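Local coordinates for protein post-proline cleaving enzyme (Rickettsia typhi, PDB 4HVT) that probably acts as a serine-type oligopeptidase that cuts peptides after proline, with a beta-propeller domain joined to an alpha/beta-hydrolase domain, at residues V134-C137 against R143-I146; R159-D162 against D167-K170. All coordinates share one frame; numbering follows the deposited sequence.

Contact 1 (V134-C137 against R143-I146)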
loop_
_atom_site.group_PDB
_atom_site.type_symbol
_atom_site.label_atom_id
_atom_site.label_comp_id
_atom_site.label_asym_id
_atom_site.label_seq_id
_atom_site.Cartn_x
_atom_site.Cartn_y
_atom_site.Cartn_z
ATOM N N VAL A 134 11.473 -10.524 3.596
ATOM C CA VAL A 134 12.510 -11.265 4.325
ATOM C C VAL A 134 13.049 -10.395 5.429
ATOM O O VAL A 134 12.950 -9.154 5.382
ATOM C CB VAL A 134 13.726 -11.726 3.460
ATOM C CG1 VAL A 134 13.327 -12.518 2.256
ATOM C CG2 VAL A 134 14.610 -10.533 3.057
ATOM N N SER A 135 13.611 -11.034 6.453
ATOM C CA SER A 135 14.354 -10.336 7.493
ATOM C C SER A 135 15.660 -11.095 7.740
ATOM O O SER A 135 15.645 -12.310 8.044
ATOM C CB SER A 135 13.585 -10.306 8.798
ATOM O OG SER A 135 14.350 -9.532 9.693
ATOM N N ASN A 136 16.773 -10.375 7.618
ATOM C CA ASN A 136 18.095 -10.940 7.745
ATOM C C ASN A 136 18.640 -10.820 9.179
ATOM O O ASN A 136 18.400 -9.835 9.872
ATOM C CB ASN A 136 19.031 -10.199 6.743
ATOM C CG ASN A 136 20.358 -10.876 6.541
ATOM O OD1 ASN A 136 21.361 -10.186 6.381
ATOM N ND2 ASN A 136 20.403 -12.202 6.511
ATOM N N CYS A 137 19.335 -11.853 9.640
ATOM C CA CYS A 137 19.869 -11.894 10.999
ATOM C C CYS A 137 21.196 -11.126 11.058
ATOM O O CYS A 137 22.116 -11.456 10.337
ATOM C CB CYS A 137 20.124 -13.341 11.411
ATOM S SG CYS A 137 20.764 -13.487 13.086
ATOM N N ARG A 143 21.436 -16.144 7.710
ATOM C CA ARG A 143 20.101 -16.611 8.102
ATOM C C ARG A 143 19.075 -15.543 7.788
ATOM O O ARG A 143 19.267 -14.376 8.115
ATOM C CB ARG A 143 20.041 -17.014 9.613
ATOM C CG ARG A 143 20.747 -18.302 9.971
ATOM C CD ARG A 143 20.129 -19.507 9.289
ATOM N NE ARG A 143 20.936 -20.705 9.490
ATOM C CZ ARG A 143 20.857 -21.549 10.516
ATOM N NH1 ARG A 143 20.002 -21.366 11.495
ATOM N NH2 ARG A 143 21.689 -22.579 10.568
ATOM N N TYR A 144 17.968 -15.963 7.156
ATOM C CA TYR A 144 16.841 -15.113 6.821
ATOM C C TYR A 144 15.573 -15.743 7.343
ATOM O O TYR A 144 15.480 -16.954 7.395
ATOM C CB TYR A 144 16.691 -14.964 5.293
ATOM C CG TYR A 144 17.723 -14.089 4.633
ATOM C CD1 TYR A 144 18.988 -14.591 4.345
ATOM C CD2 TYR A 144 17.446 -12.767 4.300
ATOM C CE1 TYR A 144 19.942 -13.806 3.723
ATOM C CE2 TYR A 144 18.396 -11.980 3.660
ATOM C CZ TYR A 144 19.631 -12.496 3.378
ATOM O OH TYR A 144 20.560 -11.667 2.777
ATOM N N LEU A 145 14.619 -14.934 7.782
ATOM C CA LEU A 145 13.251 -15.410 8.008
ATOM C C LEU A 145 12.458 -15.003 6.784
ATOM O O LEU A 145 12.381 -13.820 6.479
ATOM C CB LEU A 145 12.666 -14.775 9.276
ATOM C CG LEU A 145 13.477 -15.164 10.492
ATOM C CD1 LEU A 145 13.177 -14.192 11.631
ATOM C CD2 LEU A 145 13.282 -16.610 10.931
ATOM N N ILE A 146 11.923 -15.974 6.057
ATOM C CA ILE A 146 11.180 -15.699 4.841
ATOM C C ILE A 146 9.705 -15.654 5.162
ATOM O O ILE A 146 9.159 -16.677 5.519
ATOM C CB ILE A 146 11.424 -16.761 3.722
ATOM C CG1 ILE A 146 12.914 -17.107 3.554
ATOM C CG2 ILE A 146 10.772 -16.328 2.426
ATOM C CD1 ILE A 146 13.782 -15.981 3.091
#
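Asn136 lays its amide over the ring of Tyr144, beside the turn of a beta hairpin in one blade of the N-terminal beta-propeller. The hairpin pairs strand 129-136 with strand 143-150, antiparallel. Ser135 and Leu145 form a hydrogen-bonded pair: Ser135 N to Leu145 O at 3.0 Å and Leu145 N to Ser135 O at 2.8 Å. Asn136 with Tyr144 and Val134 with Ile146 are non-hydrogen-bonded pairs, and these four side chains share one face of the sheet.

The torsions bring the Asn136 amide over the ring. Asn136 CG stands anti to the backbone N (chi1 -167°), while Tyr144 CG lies anti to its carbonyl carbon (chi1 -73°). ND2 sits above the centre of the ring, 3.2 Å from Tyr144 CZ. Amide and ring planes are only 22° apart, so the amide lies nearly flat on the ring. ND2 also gives a hydrogen bond to Pro141 O in the turn, which anchors the amide. Val134 comes to the same ring at its edge, with CG2 3.8 Å from Tyr144 CD2. Its other methyl, CG1, meets Ile146 CD1 at 3.6 Å, the two side chains running side by side.

Beyond the hairpin, Trp97 of strand 96-101 meets the Tyr144 ring edge-to-face and also touches Val134 and Ile146. Trp192 NE1 adds a second donor to Ser135 O. Next to the turn, Arg143 O takes a straight bond from Cys137 N at 2.9 Å and a weak, bent one from Asn136 ND2, also at 2.9 Å.

Contact 2 (R159-D162 against D167-K170)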
loop_
_atom_site.group_PDB
_atom_site.type_symbol
_atom_site.label_atom_id
_atom_site.label_comp_id
_atom_site.label_asym_id
_atom_site.label_seq_id
_atom_site.Cartn_x
_atom_site.Cartn_y
_atom_site.Cartn_z
ATOM N N ARG A 159 9.370 -18.982 7.365
ATOM C CA ARG A 159 10.249 -20.107 7.524
ATOM C C ARG A 159 11.677 -19.608 7.501
ATOM O O ARG A 159 12.039 -18.749 6.667
ATOM C CB ARG A 159 10.099 -21.108 6.388
ATOM C CG ARG A 159 8.765 -21.766 6.298
ATOM C CD ARG A 159 8.767 -22.704 5.105
ATOM N NE ARG A 159 9.674 -23.827 5.274
ATOM C CZ ARG A 159 9.847 -24.781 4.360
ATOM N NH1 ARG A 159 9.220 -24.710 3.186
ATOM N NH2 ARG A 159 10.672 -25.777 4.593
ATOM N N GLU A 160 12.504 -20.136 8.380
ATOM C CA GLU A 160 13.929 -19.761 8.412
ATOM C C GLU A 160 14.719 -20.423 7.286
ATOM O O GLU A 160 14.486 -21.575 6.958
ATOM C CB GLU A 160 14.522 -20.197 9.751
ATOM C CG GLU A 160 15.885 -19.583 10.044
ATOM C CD GLU A 160 16.515 -20.097 11.311
ATOM O OE1 GLU A 160 15.907 -20.926 12.033
ATOM O OE2 GLU A 160 17.632 -19.650 11.610
ATOM N N TRP A 161 15.644 -19.688 6.697
ATOM C CA TRP A 161 16.291 -20.085 5.466
ATOM C C TRP A 161 17.767 -19.702 5.536
ATOM O O TRP A 161 18.121 -18.716 6.154
ATOM C CB TRP A 161 15.578 -19.399 4.287
ATOM C CG TRP A 161 16.128 -19.740 2.920
ATOM C CD1 TRP A 161 15.666 -20.707 2.076
ATOM C CD2 TRP A 161 17.117 -19.010 2.192
ATOM N NE1 TRP A 161 16.370 -20.675 0.891
ATOM C CE2 TRP A 161 17.246 -19.630 0.926
ATOM C CE3 TRP A 161 17.908 -17.915 2.489
ATOM C CZ2 TRP A 161 18.158 -19.184 -0.048
ATOM C CZ3 TRP A 161 18.847 -17.471 1.532
ATOM C CH2 TRP A 161 18.931 -18.098 0.273
ATOM N N ASP A 162 18.628 -20.533 4.960
ATOM C CA ASP A 162 20.067 -20.320 5.050
ATOM C C ASP A 162 20.755 -20.104 3.665
ATOM O O ASP A 162 20.651 -20.929 2.766
ATOM C CB ASP A 162 20.732 -21.457 5.763
ATOM C CG ASP A 162 22.199 -21.156 6.079
ATOM O OD1 ASP A 162 23.029 -21.375 5.176
ATOM O OD2 ASP A 162 22.532 -20.702 7.222
ATOM N N ASP A 167 18.762 -23.113 1.147
ATOM C CA ASP A 167 17.615 -23.946 1.505
ATOM C C ASP A 167 17.093 -23.571 2.873
ATOM O O ASP A 167 17.799 -22.924 3.663
ATOM C CB ASP A 167 18.027 -25.441 1.523
ATOM C CG ASP A 167 16.853 -26.388 1.364
ATOM O OD1 ASP A 167 15.726 -25.977 1.083
ATOM O OD2 ASP A 167 17.069 -27.608 1.505
ATOM N N PHE A 168 15.854 -24.008 3.136
ATOM C CA PHE A 168 15.243 -23.843 4.442
ATOM C C PHE A 168 16.030 -24.619 5.515
ATOM O O PHE A 168 16.645 -25.672 5.270
ATOM C CB PHE A 168 13.737 -24.202 4.405
ATOM C CG PHE A 168 12.969 -23.278 3.520
ATOM C CD1 PHE A 168 12.678 -22.003 3.945
ATOM C CD2 PHE A 168 12.681 -23.615 2.198
ATOM C CE1 PHE A 168 12.000 -21.103 3.139
ATOM C CE2 PHE A 168 12.043 -22.695 1.364
ATOM C CZ PHE A 168 11.707 -21.435 1.854
ATOM N N VAL A 169 16.047 -24.060 6.713
ATOM C CA VAL A 169 16.756 -24.648 7.816
ATOM C C VAL A 169 15.884 -25.767 8.405
ATOM O O VAL A 169 14.783 -25.490 8.897
ATOM C CB VAL A 169 17.043 -23.586 8.892
ATOM C CG1 VAL A 169 17.648 -24.247 10.132
ATOM C CG2 VAL A 169 17.926 -22.453 8.379
ATOM N N LYS A 170 16.370 -27.006 8.335
ATOM C CA LYS A 170 15.682 -28.155 8.992
ATOM C C LYS A 170 15.438 -27.865 10.478
ATOM O O LYS A 170 16.389 -27.611 11.196
ATOM C CB LYS A 170 16.558 -29.422 8.863
HETATM O O HOH W 1 12.978 -23.395 8.638
#
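Trp161 and Phe168 face each other as an antiparallel non-hydrogen-bonded pair, their CA atoms 4.0 Å apart, with backbone bonds on either side of them. Asp162 N reaches Asp167 O at 2.8 Å. The return bond from Asp167 N to Asp162 O is weak. Val169 N donates to Glu160 O at 2.9 Å; the bond is nearly straight at the hydrogen, but the donor comes from above the carbonyl plane. A water also donates to Glu160 O and to Val169 O, bridging the two segments.

The Phe168 ring is held between two groups. On one face lies the guanidinium of Arg159, stacked at 13° to the ring, with CZ 3.9 Å from the ring centroid in a cation-pi contact. A bend at chi3 (67°) turns the arginine chain back over the phenyl. On the opposite face, Trp161 presents its edge, a T-shaped pair with planes at 73°. Trp161 CD1 sits over the centre of the phenyl, 3.8 Å from Phe168 CD1.

This hairpin joins strand 155-162 to the short strand 167-168 in a blade of the beta-propeller. Trp161 and Phe168 both touch Ile116 of strand 113-117. Away from the ring cluster, Val169 CG2 packs against Glu160 CG at 3.9 Å. Glu160 OE1 accepts from Phe173 N, and OE2 makes salt bridges to Arg143 and Arg223. Asp162 OD1 accepts from Lys165 N in the turn, while OD2 pairs with Arg143.

Contacts 1 and 2 are two hairpin pairings of one propeller blade, with the pairing of strands 143-150 and 155-162 between them. Their centres are about 9 Å apart. Tyr144 O and Trp161 N probably share a hydrogen bond at 2.8 Å, and Ile146 CG1 packs on Trp161 CB. Arg143 NE forms a salt bridge with Asp162 OD2 at 2.8 Å. Both contacts are partly buried. Contact 1 has no fully exposed residue among those touching and lies nearer the chain's centre; its flat pair is an amide on a tyrosine. Contact 2 lies farther out, includes the exposed Asp167, and relies on a cation-pi stack, a T-shaped pair and a bridging water.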